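Local atomic coordinates of Keto/oxoacid ferredoxin oxidoreductase, gamma subunit (Geobacter sulfurreducens, PDB entry 3ON3), a protein that probably forms the gamma subunit of an enzyme that oxidises 2-oxoacids and passes the electrons to ferredoxin. Residues I118-N123 with N132-G137; M139-G144 with E176-A181. All blocks are in the same frame, centred on the assembly; numbering follows the deposited sequence.

Overall arrangement
Contacts 1 and 2 share helix 131-143. Contact 1 sets the start of this helix against 117-125, and contact 2 sets its C-terminal end against 164-181, which also runs beside the earlier part of 131-143. Their centres lie about 12 Å apart. All the touching residues of contact 1 are buried, whereas most of those in contact 2 are partly open to solvent. Both are apolar: in contact 1 a valine meets an alanine and the methyl of a threonine whose hydroxyl is engaged in polar bonds; in contact 2 two alanine-leucine pairs meet. A side-chain hydrogen bond between 118-123 and 176-181 joins the contacts, so the three helices form one cluster.

Contact 1 of 2, residues I118-N123 with N132-G137; sequences INTAKN and NIVALG
Val134 presses its two methyl groups against neighbouring residues Thr120 and Ala121, joining two successive helices, 117-125 and 131-143, in the helical layer of this alpha/beta domain. The approach is small and purely apolar, burying 118 Å² over both segments, and Val134 supplies about half of that. With CG1 anti to the backbone N (chi1 -176°) and CG2 anti to the carbonyl carbon, CG1 of the valine faces Thr120 and CG2 faces Ala121. Val134 CG2 packs on Ala121 CB at 3.8 Å and stands 4.0 Å from Ala121 CA. The backbones come nearest here, with the CA atoms of Ala121 and Val134 6.4 Å apart, a spacing permitted by the short alanine side chain. The other branch, Val134 CG1, meets Thr120 CG2 at 4.0 Å.

Thr120 thus turns its methyl group to the helix interface and keeps its hydroxyl for polar partners: OG1 is hydrogen-bonded to the carbonyl oxygen of Asn116, one turn earlier, and to NZ of Lys177 on helix 164-181. These two bonds fix the rotation of the threonine and satisfy a buried hydroxyl. Val134 also touches Ala170 of helix 164-181, so that helix packs beside the same valine. On the outer side of 118-123, Asn123 ND2 donates to Asn119 OD1 at 2.6 Å, with an N-H...O angle of 145° and the nitrogen well above the carbonyl plane of Asn119, 49° out of it.

Contact 2 of 2, residues M139-G144 with E176-A181; sequences MVALTG and EKALAA
Ala178 and Leu179 of the C-terminal helix pack on Leu142 and Ala141 near the end of helix 131-143, an alpha-alpha contact in which each helix presents one alanine and one leucine. The short helix segments approach to 8.3 Å between axes, and their N-to-C directions differ by 41°. Along 176-181, Glu176 points away from the other helix, its OE2 hydrogen-bonded to Gln172 NE2; Lys177 extends from another side of the helix, and its NZ forms a salt bridge with Asp124. The next residue, Ala178, points its methyl group at the opposing helix. Ala178 CB lies 4.0 Å from Leu142 CG, and the CB atoms of Ala178 and Ala141 are 4.3 Å apart. The carbonyl oxygen of Ala178 also has an apolar neighbour, since Leu142 CD2 stands 3.9 Å from Ala178 O. Leu179 follows and returns the pattern: its CG and CD2 reach over the methyl of Ala141, each 3.8 Å from Ala141 CB. The closest backbone pair is found here, Ala141 and Leu179, at 6.4 Å between CA atoms. In Leu179, CG is anti to the carbonyl carbon (chi1 -71°), which carries the branched end across to the alanine.

Just beyond the touching residues, helix 131-143 ends. Thr143 OG1 and Thr143 N both donate to Met139 O, from opposite faces of its carbonyl plane, and Gly144 then leaves the helix with positive phi. The contact lies against the sheet. Leu142 rests on Val94 and Leu96 of strand 93-98 and on Thr113 of strand 111-115, while Ala178 touches Phe115 of that outer strand, so the two helices meet over strand 111-115, while 131-143 also reaches inward, Met139 and Thr143 touching strands 71-76 and 6-12.

Contact 1 of 2, residues I118-N123 with N132-G137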
# COMPACT_ATOMS: atom_id res chain seq x y z
N ILE B 118 0.30 -20.95 -3.73
CA ILE B 118 1.21 -20.48 -4.77
C ILE B 118 1.00 -21.28 -6.05
O ILE B 118 1.00 -20.73 -7.15
CB ILE B 118 2.68 -20.54 -4.29
CG1 ILE B 118 3.05 -19.28 -3.51
CG2 ILE B 118 3.61 -20.60 -5.48
CD1 ILE B 118 3.48 -19.51 -2.10
N ASN B 119 0.80 -22.57 -5.90
CA ASN B 119 0.69 -23.48 -7.02
C ASN B 119 -0.67 -23.40 -7.68
O ASN B 119 -0.81 -23.65 -8.88
CB ASN B 119 0.96 -24.90 -6.56
CG ASN B 119 1.63 -25.72 -7.62
OD1 ASN B 119 0.97 -26.46 -8.36
ND2 ASN B 119 2.95 -25.59 -7.72
N THR B 120 -1.68 -23.06 -6.90
CA THR B 120 -2.98 -22.73 -7.47
C THR B 120 -2.78 -21.58 -8.46
O THR B 120 -3.14 -21.70 -9.63
CB THR B 120 -4.00 -22.32 -6.39
OG1 THR B 120 -4.33 -23.46 -5.57
CG2 THR B 120 -5.27 -21.77 -7.04
N ALA B 121 -2.19 -20.49 -7.99
CA ALA B 121 -1.93 -19.34 -8.84
C ALA B 121 -1.13 -19.75 -10.07
O ALA B 121 -1.47 -19.38 -11.20
CB ALA B 121 -1.18 -18.25 -8.06
N LYS B 122 -0.06 -20.51 -9.84
CA LYS B 122 0.87 -20.86 -10.91
C LYS B 122 0.30 -21.85 -11.93
O LYS B 122 0.43 -21.64 -13.14
CB LYS B 122 2.20 -21.38 -10.35
CG LYS B 122 3.30 -21.52 -11.42
CD LYS B 122 4.35 -22.60 -11.12
CE LYS B 122 5.19 -22.87 -12.39
NZ LYS B 122 6.13 -24.04 -12.31
N ASN B 123 -0.35 -22.91 -11.47
CA ASN B 123 -0.78 -23.98 -12.37
C ASN B 123 -2.24 -23.95 -12.79
O ASN B 123 -2.57 -24.27 -13.93
CB ASN B 123 -0.44 -25.35 -11.76
CG ASN B 123 1.03 -25.69 -11.89
OD1 ASN B 123 1.56 -25.79 -12.99
ND2 ASN B 123 1.70 -25.86 -10.75
N ASN B 132 -0.96 -13.82 -4.42
CA ASN B 132 -1.54 -12.94 -3.41
C ASN B 132 -3.05 -12.76 -3.56
O ASN B 132 -3.73 -12.49 -2.58
CB ASN B 132 -0.85 -11.57 -3.42
CG ASN B 132 -0.97 -10.86 -4.75
OD1 ASN B 132 -1.06 -11.48 -5.82
ND2 ASN B 132 -0.99 -9.53 -4.70
N ILE B 133 -3.56 -12.89 -4.78
CA ILE B 133 -5.00 -12.75 -5.05
C ILE B 133 -5.71 -14.02 -4.61
O ILE B 133 -6.75 -13.97 -3.97
CB ILE B 133 -5.33 -12.45 -6.55
CG1 ILE B 133 -4.55 -11.23 -7.05
CG2 ILE B 133 -6.84 -12.24 -6.77
CD1 ILE B 133 -4.66 -10.00 -6.12
N VAL B 134 -5.12 -15.16 -4.95
CA VAL B 134 -5.56 -16.44 -4.38
C VAL B 134 -5.69 -16.39 -2.86
O VAL B 134 -6.72 -16.76 -2.31
CB VAL B 134 -4.63 -17.57 -4.75
CG1 VAL B 134 -5.19 -18.90 -4.21
CG2 VAL B 134 -4.44 -17.63 -6.25
N ALA B 135 -4.65 -15.90 -2.19
CA ALA B 135 -4.62 -15.87 -0.73
C ALA B 135 -5.70 -14.94 -0.19
O ALA B 135 -6.27 -15.16 0.87
CB ALA B 135 -3.24 -15.43 -0.25
N LEU B 136 -5.96 -13.88 -0.95
CA LEU B 136 -6.92 -12.87 -0.56
C LEU B 136 -8.33 -13.45 -0.63
O LEU B 136 -9.16 -13.21 0.26
CB LEU B 136 -6.77 -11.67 -1.49
CG LEU B 136 -7.52 -10.36 -1.25
CD1 LEU B 136 -9.00 -10.51 -1.64
CD2 LEU B 136 -7.34 -9.89 0.19
N GLY B 137 -8.60 -14.22 -1.68
CA GLY B 137 -9.86 -14.95 -1.80
C GLY B 137 -10.00 -15.92 -0.64
O GLY B 137 -11.06 -16.05 -0.01

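Contact 2 of 2, residues M139-G144 with E176-A181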
# COMPACT_ATOMS: atom_id res chain seq x y z
N MSE B 139 -8.54 -15.68 2.33
CA MSE B 139 -8.65 -14.93 3.58
C MSE B 139 -10.06 -14.38 3.78
O MSE B 139 -10.52 -14.26 4.92
CB MSE B 139 -7.68 -13.74 3.60
CG MSE B 139 -6.44 -13.96 4.41
SE MSE B 139 -6.74 -14.52 6.27
CE MSE B 139 -5.25 -15.73 6.22
N VAL B 140 -10.71 -14.01 2.69
CA VAL B 140 -12.09 -13.52 2.73
C VAL B 140 -13.02 -14.66 3.11
O VAL B 140 -13.86 -14.51 4.00
CB VAL B 140 -12.51 -12.87 1.36
CG1 VAL B 140 -14.01 -12.53 1.31
CG2 VAL B 140 -11.64 -11.61 1.06
N ALA B 141 -12.87 -15.80 2.44
CA ALA B 141 -13.62 -17.01 2.79
C ALA B 141 -13.52 -17.34 4.28
O ALA B 141 -14.54 -17.50 4.95
CB ALA B 141 -13.18 -18.20 1.95
N LEU B 142 -12.29 -17.40 4.80
CA LEU B 142 -12.06 -17.83 6.19
C LEU B 142 -12.46 -16.84 7.29
O LEU B 142 -12.90 -17.25 8.35
CB LEU B 142 -10.60 -18.27 6.41
CG LEU B 142 -10.07 -19.43 5.57
CD1 LEU B 142 -8.57 -19.56 5.74
CD2 LEU B 142 -10.78 -20.77 5.93
N THR B 143 -12.31 -15.54 7.06
CA THR B 143 -12.57 -14.57 8.12
C THR B 143 -14.00 -14.05 8.12
O THR B 143 -14.55 -13.71 9.17
CB THR B 143 -11.62 -13.36 8.02
OG1 THR B 143 -11.79 -12.72 6.75
CG2 THR B 143 -10.18 -13.81 8.18
N GLY B 144 -14.59 -13.99 6.93
CA GLY B 144 -15.87 -13.34 6.74
C GLY B 144 -15.84 -11.88 7.16
O GLY B 144 -16.86 -11.33 7.52
N GLU B 176 -12.70 -20.74 -3.02
CA GLU B 176 -13.24 -22.10 -3.02
C GLU B 176 -12.37 -23.06 -2.21
O GLU B 176 -12.87 -23.79 -1.36
CB GLU B 176 -13.35 -22.64 -4.44
CG GLU B 176 -14.27 -21.89 -5.37
CD GLU B 176 -14.17 -22.39 -6.78
OE1 GLU B 176 -13.16 -23.06 -7.11
OE2 GLU B 176 -15.09 -22.12 -7.57
N LYS B 177 -11.07 -23.07 -2.51
CA LYS B 177 -10.14 -24.03 -1.91
C LYS B 177 -9.97 -23.85 -0.40
O LYS B 177 -9.88 -24.83 0.33
CB LYS B 177 -8.77 -23.98 -2.58
CG LYS B 177 -8.75 -24.46 -4.02
CD LYS B 177 -7.32 -24.70 -4.46
CE LYS B 177 -7.22 -25.12 -5.91
NZ LYS B 177 -5.89 -25.74 -6.17
N ALA B 178 -9.94 -22.60 0.07
CA ALA B 178 -9.91 -22.38 1.51
C ALA B 178 -11.12 -23.01 2.22
O ALA B 178 -10.97 -23.61 3.28
CB ALA B 178 -9.86 -20.90 1.82
N LEU B 179 -12.30 -22.87 1.63
CA LEU B 179 -13.50 -23.41 2.23
C LEU B 179 -13.38 -24.92 2.31
O LEU B 179 -13.70 -25.51 3.32
CB LEU B 179 -14.77 -22.97 1.47
CG LEU B 179 -15.10 -21.48 1.65
CD1 LEU B 179 -16.28 -21.05 0.78
CD2 LEU B 179 -15.32 -21.11 3.13
N ALA B 180 -12.89 -25.55 1.24
CA ALA B 180 -12.82 -27.00 1.18
C ALA B 180 -11.63 -27.57 1.97
O ALA B 180 -11.69 -28.70 2.42
CB ALA B 180 -12.79 -27.47 -0.27
N ALA B 181 -10.59 -26.77 2.17
CA ALA B 181 -9.39 -27.26 2.84
C ALA B 181 -9.49 -27.15 4.36
O ALA B 181 -8.85 -27.91 5.08
CB ALA B 181 -8.14 -26.53 2.33